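Local coordinates for pilin (Streptococcus pyogenes serotype M1, PDB 3GLD), which builds the shaft of the cell-surface pilus as its major, covalently joined subunit, which serves adhesion to host cells, bacterial aggregation and biofilm formation, at residues Ile43-Thr48 with Gly58-Thr63; Val122-Leu127 with Pro135-Ile140. The protein carries 2 engineered substitutions. All blocks are in the same frame, centred on the assembly; numbering follows the deposited sequence.

Both contacts lie in the part of the chain assigned to the Spy0128-like isopeptide-containing domain, and they follow one another in sequence: contact 1 closes at T63 before contact 2 opens at V122. Their centres are 14 Å apart, and their nearest atoms, about 5 Å apart, do not touch. What unites them is one mixed sheet, in which strand 96-104 pairs antiparallel with strand 37-45 of contact 1 and also with strand 119-129 of contact 2. The loop residue F87 meets I43 and L61 as well as V124 and I140, consistent with a strand end and its neighbouring loop, and a hairpin, packing on a shared apolar core beside strand 96-104.

Contact 1 of 2, residues Ile43-Thr48 with Gly58-Thr63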
ATOM      1  N   ILE A  43      -7.319   0.703 -20.779  1.00 30.33           N
ATOM      2  CA  ILE A  43      -8.109  -0.128 -21.706  1.00 30.49           C
ATOM      3  C   ILE A  43      -7.594   0.082 -23.122  1.00 30.46           C
ATOM      4  O   ILE A  43      -7.372   1.216 -23.542  1.00 30.23           O
ATOM      5  CB  ILE A  43      -9.625   0.197 -21.651  1.00 30.36           C
ATOM      6  CG1 ILE A  43     -10.424  -0.783 -22.522  1.00 31.48           C
ATOM      7  CG2 ILE A  43      -9.887   1.617 -22.098  1.00 29.83           C
ATOM      8  CD1 ILE A  43     -11.845  -1.016 -22.049  1.00 29.86           C
ATOM      9  N   GLU A  44      -7.397  -1.017 -23.849  1.00 30.50           N
ATOM     10  CA  GLU A  44      -6.981  -0.954 -25.247  1.00 31.41           C
ATOM     11  C   GLU A  44      -7.744  -1.983 -26.092  1.00 31.05           C
ATOM     12  O   GLU A  44      -8.205  -3.003 -25.562  1.00 29.60           O
ATOM     13  CB  GLU A  44      -5.479  -1.195 -25.376  1.00 32.05           C
ATOM     14  CG  GLU A  44      -4.983  -2.415 -24.629  1.00 34.53           C
ATOM     15  CD  GLU A  44      -3.508  -2.694 -24.860  1.00 39.88           C
ATOM     16  OE1 GLU A  44      -2.793  -1.814 -25.390  1.00 41.78           O
ATOM     17  OE2 GLU A  44      -3.061  -3.805 -24.513  1.00 41.83           O
ATOM     18  N   PRO A  45      -7.869  -1.722 -27.400  1.00 31.72           N
ATOM     19  CA  PRO A  45      -8.482  -2.738 -28.264  1.00 33.07           C
ATOM     20  C   PRO A  45      -7.728  -4.065 -28.176  1.00 34.16           C
ATOM     21  O   PRO A  45      -6.496  -4.077 -28.184  1.00 34.20           O
ATOM     22  CB  PRO A  45      -8.347  -2.130 -29.670  1.00 32.78           C
ATOM     23  CG  PRO A  45      -8.312  -0.643 -29.433  1.00 33.00           C
ATOM     24  CD  PRO A  45      -7.547  -0.486 -28.140  1.00 31.80           C
ATOM     25  N   ASP A  46      -8.462  -5.164 -28.051  1.00 35.93           N
ATOM     26  CA  ASP A  46      -7.875  -6.501 -28.134  1.00 37.62           C
ATOM     27  C   ASP A  46      -7.461  -6.823 -29.577  1.00 38.99           C
ATOM     28  O   ASP A  46      -8.312  -6.959 -30.456  1.00 39.58           O
ATOM     29  CB  ASP A  46      -8.870  -7.540 -27.610  1.00 37.62           C
ATOM     30  CG  ASP A  46      -8.338  -8.954 -27.686  1.00 38.19           C
ATOM     31  OD1 ASP A  46      -7.305  -9.176 -28.359  1.00 37.49           O
ATOM     32  OD2 ASP A  46      -8.957  -9.847 -27.066  1.00 39.73           O
ATOM     33  N   THR A  47      -6.153  -6.964 -29.787  1.00 40.51           N
ATOM     34  CA  THR A  47      -5.534  -7.135 -31.110  1.00 42.10           C
ATOM     35  C   THR A  47      -5.667  -8.569 -31.661  1.00 42.62           C
ATOM     36  O   THR A  47      -5.487  -8.802 -32.861  1.00 42.51           O
ATOM     37  CB  THR A  47      -4.025  -6.687 -31.064  1.00 42.13           C
ATOM     38  OG1 THR A  47      -3.951  -5.256 -31.098  1.00 43.08           O
ATOM     39  CG2 THR A  47      -3.212  -7.232 -32.238  1.00 42.70           C
ATOM     40  N   THR A  48      -6.005  -9.506 -30.775  1.00 43.38           N
ATOM     41  CA  THR A  48      -5.977 -10.937 -31.077  1.00 44.22           C
ATOM     42  C   THR A  48      -7.316 -11.489 -31.565  1.00 44.80           C
ATOM     43  O   THR A  48      -7.466 -12.705 -31.713  1.00 44.81           O
ATOM     44  CB  THR A  48      -5.525 -11.754 -29.840  1.00 44.41           C
ATOM     45  OG1 THR A  48      -6.513 -11.658 -28.805  1.00 44.96           O
ATOM     46  CG2 THR A  48      -4.178 -11.247 -29.303  1.00 44.45           C
ATOM     47  N   GLY A  58     -11.797  -3.829 -30.578  1.00 29.65           N
ATOM     48  CA  GLY A  58     -12.394  -2.671 -29.930  1.00 28.81           C
ATOM     49  C   GLY A  58     -12.062  -1.372 -30.643  1.00 29.07           C
ATOM     50  O   GLY A  58     -11.029  -1.268 -31.300  1.00 29.37           O
ATOM     51  N   VAL A  59     -12.945  -0.381 -30.544  1.00 28.74           N
ATOM     52  CA  VAL A  59     -12.632   0.949 -31.085  1.00 28.41           C
ATOM     53  C   VAL A  59     -11.962   1.730 -29.935  1.00 27.91           C
ATOM     54  O   VAL A  59     -12.524   1.822 -28.847  1.00 27.80           O
ATOM     55  CB  VAL A  59     -13.902   1.700 -31.572  1.00 28.33           C
ATOM     56  CG1 VAL A  59     -13.540   3.085 -32.124  1.00 28.55           C
ATOM     57  CG2 VAL A  59     -14.668   0.886 -32.642  1.00 29.56           C
ATOM     58  N   ALA A  60     -10.777   2.283 -30.191  1.00 27.46           N
ATOM     59  CA  ALA A  60      -9.969   2.939 -29.159  1.00 27.83           C
ATOM     60  C   ALA A  60     -10.723   4.097 -28.491  1.00 27.79           C
ATOM     61  O   ALA A  60     -11.430   4.827 -29.160  1.00 27.80           O
ATOM     62  CB  ALA A  60      -8.647   3.425 -29.750  1.00 27.66           C
ATOM     63  N   LEU A  61     -10.584   4.250 -27.173  1.00 28.10           N
ATOM     64  CA  LEU A  61     -11.311   5.305 -26.463  1.00 28.14           C
ATOM     65  C   LEU A  61     -10.551   6.611 -26.550  1.00 28.78           C
ATOM     66  O   LEU A  61      -9.332   6.604 -26.705  1.00 29.17           O
ATOM     67  CB  LEU A  61     -11.557   4.920 -24.994  1.00 27.90           C
ATOM     68  CG  LEU A  61     -12.730   3.994 -24.647  1.00 26.72           C
ATOM     69  CD1 LEU A  61     -12.517   2.623 -25.211  1.00 27.08           C
ATOM     70  CD2 LEU A  61     -12.895   3.863 -23.124  1.00 28.29           C
ATOM     71  N   ASN A  62     -11.265   7.732 -26.462  1.00 29.14           N
ATOM     72  CA  ASN A  62     -10.621   9.035 -26.335  1.00 30.08           C
ATOM     73  C   ASN A  62      -9.718   9.165 -25.113  1.00 29.43           C
ATOM     74  O   ASN A  62      -8.703   9.850 -25.165  1.00 29.08           O
ATOM     75  CB  ASN A  62     -11.661  10.141 -26.284  1.00 30.93           C
ATOM     76  CG  ASN A  62     -12.214  10.461 -27.642  1.00 33.64           C
ATOM     77  OD1 ASN A  62     -11.602  10.135 -28.673  1.00 37.82           O
ATOM     78  ND2 ASN A  62     -13.378  11.088 -27.667  1.00 34.91           N
ATOM     79  N   THR A  63     -10.110   8.499 -24.031  1.00 29.56           N
ATOM     80  CA  THR A  63      -9.379   8.501 -22.779  1.00 30.17           C
ATOM     81  C   THR A  63      -9.220   7.046 -22.310  1.00 30.24           C
ATOM     82  O   THR A  63     -10.055   6.531 -21.561  1.00 30.38           O
ATOM     83  CB  THR A  63     -10.114   9.365 -21.725  1.00 30.26           C
ATOM     84  OG1 THR A  63     -10.461  10.630 -22.309  1.00 31.48           O
ATOM     85  CG2 THR A  63      -9.228   9.604 -20.502  1.00 31.41           C
TER
HETATM   86  O   HOH W   1      -8.758   2.104 -25.815  1.00 23.84           O
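The CA atoms come nearest at P45 and G58, 4.3 Å apart, between segments whose touching parts run 157° apart, yet no direct hydrogen bond joins them. The P45 ring does the touching here: its CB lies 3.3 Å from G58 O, and its CG is 4.1 Å from A60 CB. Deeper in, I43 and L61 meet at about a right angle, I43 CG2 standing 3.9 Å from L61 CD2. With chi1 at -174°, CG1 of I43 is anti to the backbone N, which leaves CG2 as the branch turned to the leucine. The two backbones part enough for a water to bridge them, donating to I43 O at 2.8 Å and accepting from L61 N at 3.1 Å. Beyond the strand end, D46 OD1 takes two bonds from T48, one from its N at 2.8 Å, nearly along the C-O axis, the other from OG1 on the syn side; the first defines an Asx turn. I43 and L61 also pack on F87 and Y100, while Y100 OH bonds V59 O. The loop after strand 55-57 thus packs on the end of strand 37-45, which lies between strands 65-70 and 96-104 in the isopeptide-containing domain.

Contact 2 of 2, residues Val122-Leu127 with Pro135-Ile140; sequences VQVHVL and PVATYI
H125 and Y139 form an offset stack: the ring planes are 10° apart and the centroids 4.3 Å. Y139 CE2 lies over the rim of the imidazole, while H125 CB sits over the centre of the phenol ring, 3.7 Å from its centroid, in a CH-pi contact. The tyrosine's chi1 of 64°, with CG between the backbone N and carbonyl carbon, lays its ring back across the histidine.

Backbone bonds set the antiparallel register. H125 N donates to Y139 O at 2.8 Å, T138 N donates to H125 O, and Y139 N makes a weaker bond to that same oxygen. Next along, L127 and V136 exchange both of their backbone bonds, that from V136 N to L127 O being 2.7 Å long and nearly straight at 174°. V136 O accepts from L127 N and T138 OG1, which arrive from opposite faces of its carbonyl plane; the threonine bond, 2.6 Å, ties its side chain to its own strand.

V124, V126, A137 and I140 share the other face, where V124 CG1 meets A137 CB; adjoining it, V122 CG1 meets I140 CG2 at 3.6 Å and V126 CG1 meets P135 CB at 3.7 Å. F87 and F92 pack against this side.

With T138 and Y139 both opposite H125, the register shifts by one before V126: a classic beta bulge within the antiparallel hairpin of strands 119-129 and 134-144.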
ATOM      1  N   VAL A 122     -12.491  -7.616 -22.166  1.00 30.69           N
ATOM      2  CA  VAL A 122     -13.743  -6.887 -22.065  1.00 29.80           C
ATOM      3  C   VAL A 122     -14.469  -6.931 -23.416  1.00 29.73           C
ATOM      4  O   VAL A 122     -13.883  -6.642 -24.469  1.00 29.33           O
ATOM      5  CB  VAL A 122     -13.510  -5.429 -21.577  1.00 29.86           C
ATOM      6  CG1 VAL A 122     -14.703  -4.516 -21.893  1.00 28.77           C
ATOM      7  CG2 VAL A 122     -13.232  -5.399 -20.055  1.00 28.63           C
ATOM      8  N   GLN A 123     -15.726  -7.354 -23.360  1.00 29.61           N
ATOM      9  CA  GLN A 123     -16.630  -7.427 -24.515  1.00 29.36           C
ATOM     10  C   GLN A 123     -17.640  -6.296 -24.355  1.00 29.23           C
ATOM     11  O   GLN A 123     -18.360  -6.258 -23.360  1.00 29.71           O
ATOM     12  CB  GLN A 123     -17.380  -8.755 -24.503  1.00 28.42           C
ATOM     13  CG  GLN A 123     -16.550  -9.988 -24.824  1.00 30.02           C
ATOM     14  CD  GLN A 123     -17.341 -11.307 -24.723  1.00 30.63           C
ATOM     15  OE1 GLN A 123     -18.497 -11.333 -24.315  1.00 32.06           O
ATOM     16  NE2 GLN A 123     -16.693 -12.404 -25.077  1.00 31.95           N
ATOM     17  N   VAL A 124     -17.663  -5.352 -25.293  1.00 28.79           N
ATOM     18  CA  VAL A 124     -18.762  -4.399 -25.372  1.00 27.98           C
ATOM     19  C   VAL A 124     -19.795  -4.940 -26.381  1.00 28.87           C
ATOM     20  O   VAL A 124     -19.482  -5.124 -27.553  1.00 28.98           O
ATOM     21  CB  VAL A 124     -18.310  -2.987 -25.772  1.00 27.62           C
ATOM     22  CG1 VAL A 124     -19.536  -2.041 -25.807  1.00 27.57           C
ATOM     23  CG2 VAL A 124     -17.257  -2.441 -24.788  1.00 26.62           C
ATOM     24  N   HIS A 125     -20.997  -5.237 -25.892  1.00 29.25           N
ATOM     25  CA  HIS A 125     -22.108  -5.688 -26.719  1.00 29.93           C
ATOM     26  C   HIS A 125     -22.878  -4.503 -27.299  1.00 29.42           C
ATOM     27  O   HIS A 125     -23.585  -3.779 -26.585  1.00 29.38           O
ATOM     28  CB  HIS A 125     -23.006  -6.644 -25.929  1.00 30.29           C
ATOM     29  CG  HIS A 125     -22.378  -7.980 -25.715  1.00 31.67           C
ATOM     30  ND1 HIS A 125     -21.311  -8.171 -24.863  1.00 35.26           N
ATOM     31  CD2 HIS A 125     -22.629  -9.184 -26.276  1.00 34.16           C
ATOM     32  CE1 HIS A 125     -20.951  -9.441 -24.885  1.00 34.77           C
ATOM     33  NE2 HIS A 125     -21.734 -10.077 -25.742  1.00 35.65           N
ATOM     34  N   VAL A 126     -22.664  -4.284 -28.592  1.00 28.63           N
ATOM     35  CA  VAL A 126     -23.310  -3.208 -29.320  1.00 28.41           C
ATOM     36  C   VAL A 126     -24.514  -3.800 -30.068  1.00 28.94           C
ATOM     37  O   VAL A 126     -24.357  -4.628 -30.959  1.00 28.06           O
ATOM     38  CB  VAL A 126     -22.305  -2.507 -30.259  1.00 28.79           C
ATOM     39  CG1 VAL A 126     -22.963  -1.355 -31.031  1.00 26.15           C
ATOM     40  CG2 VAL A 126     -21.101  -1.977 -29.446  1.00 29.09           C
ATOM     41  N   LEU A 127     -25.715  -3.422 -29.650  1.00 30.09           N
ATOM     42  CA  LEU A 127     -26.952  -3.934 -30.264  1.00 30.51           C
ATOM     43  C   LEU A 127     -27.629  -2.830 -31.034  1.00 30.99           C
ATOM     44  O   LEU A 127     -27.376  -1.652 -30.753  1.00 31.02           O
ATOM     45  CB  LEU A 127     -27.912  -4.462 -29.196  1.00 30.44           C
ATOM     46  CG  LEU A 127     -27.726  -5.847 -28.574  1.00 31.57           C
ATOM     47  CD1 LEU A 127     -26.269  -6.197 -28.276  1.00 32.21           C
ATOM     48  CD2 LEU A 127     -28.559  -5.902 -27.303  1.00 33.77           C
ATOM     49  N   PRO A 135     -26.825   1.612 -33.681  1.00 38.04           N
ATOM     50  CA  PRO A 135     -26.111   0.639 -32.847  1.00 37.91           C
ATOM     51  C   PRO A 135     -25.661   1.314 -31.556  1.00 37.77           C
ATOM     52  O   PRO A 135     -24.981   2.340 -31.599  1.00 37.88           O
ATOM     53  CB  PRO A 135     -24.898   0.234 -33.700  1.00 38.17           C
ATOM     54  CG  PRO A 135     -24.967   1.082 -34.969  1.00 38.32           C
ATOM     55  CD  PRO A 135     -25.971   2.156 -34.754  1.00 37.62           C
ATOM     56  N   VAL A 136     -26.067   0.744 -30.429  1.00 37.23           N
ATOM     57  CA  VAL A 136     -25.829   1.345 -29.117  1.00 37.31           C
ATOM     58  C   VAL A 136     -25.078   0.345 -28.242  1.00 36.37           C
ATOM     59  O   VAL A 136     -25.470  -0.819 -28.152  1.00 36.51           O
ATOM     60  CB  VAL A 136     -27.169   1.746 -28.446  1.00 37.19           C
ATOM     61  CG1 VAL A 136     -26.988   1.989 -26.960  1.00 38.39           C
ATOM     62  CG2 VAL A 136     -27.764   2.982 -29.124  1.00 37.86           C
ATOM     63  N   ALA A 137     -23.991   0.806 -27.621  1.00 36.02           N
ATOM     64  CA  ALA A 137     -23.259   0.040 -26.601  1.00 34.64           C
ATOM     65  C   ALA A 137     -24.213  -0.234 -25.447  1.00 34.15           C
ATOM     66  O   ALA A 137     -24.530   0.665 -24.669  1.00 34.23           O
ATOM     67  CB  ALA A 137     -22.033   0.825 -26.122  1.00 34.27           C
ATOM     68  N   THR A 138     -24.659  -1.483 -25.342  1.00 33.57           N
ATOM     69  CA  THR A 138     -25.828  -1.846 -24.527  1.00 33.41           C
ATOM     70  C   THR A 138     -25.508  -2.564 -23.217  1.00 33.83           C
ATOM     71  O   THR A 138     -26.145  -2.310 -22.199  1.00 34.46           O
ATOM     72  CB  THR A 138     -26.812  -2.676 -25.385  1.00 32.47           C
ATOM     73  OG1 THR A 138     -27.169  -1.887 -26.519  1.00 31.83           O
ATOM     74  CG2 THR A 138     -28.071  -3.046 -24.609  1.00 32.72           C
ATOM     75  N   TYR A 139     -24.551  -3.478 -23.261  1.00 33.76           N
ATOM     76  CA  TYR A 139     -23.992  -4.035 -22.045  1.00 34.90           C
ATOM     77  C   TYR A 139     -22.530  -4.406 -22.225  1.00 35.08           C
ATOM     78  O   TYR A 139     -22.061  -4.612 -23.356  1.00 34.29           O
ATOM     79  CB  TYR A 139     -24.833  -5.187 -21.463  1.00 35.15           C
ATOM     80  CG  TYR A 139     -24.954  -6.425 -22.306  1.00 36.86           C
ATOM     81  CD1 TYR A 139     -25.925  -6.529 -23.318  1.00 37.51           C
ATOM     82  CD2 TYR A 139     -24.120  -7.513 -22.075  1.00 38.74           C
ATOM     83  CE1 TYR A 139     -26.043  -7.696 -24.082  1.00 40.13           C
ATOM     84  CE2 TYR A 139     -24.227  -8.676 -22.825  1.00 40.19           C
ATOM     85  CZ  TYR A 139     -25.185  -8.766 -23.823  1.00 41.28           C
ATOM     86  OH  TYR A 139     -25.263  -9.925 -24.550  1.00 41.66           O
ATOM     87  N   ILE A 140     -21.806  -4.437 -21.105  1.00 35.35           N
ATOM     88  CA  ILE A 140     -20.384  -4.718 -21.119  1.00 35.63           C
ATOM     89  C   ILE A 140     -20.100  -5.865 -20.176  1.00 36.34           C
ATOM     90  O   ILE A 140     -20.566  -5.869 -19.036  1.00 36.43           O
ATOM     91  CB  ILE A 140     -19.539  -3.478 -20.732  1.00 35.70           C
ATOM     92  CG1 ILE A 140     -19.877  -2.297 -21.652  1.00 35.86           C
ATOM     93  CG2 ILE A 140     -18.029  -3.815 -20.821  1.00 34.86           C
ATOM     94  CD1 ILE A 140     -19.228  -0.985 -21.306  1.00 36.92           C
TER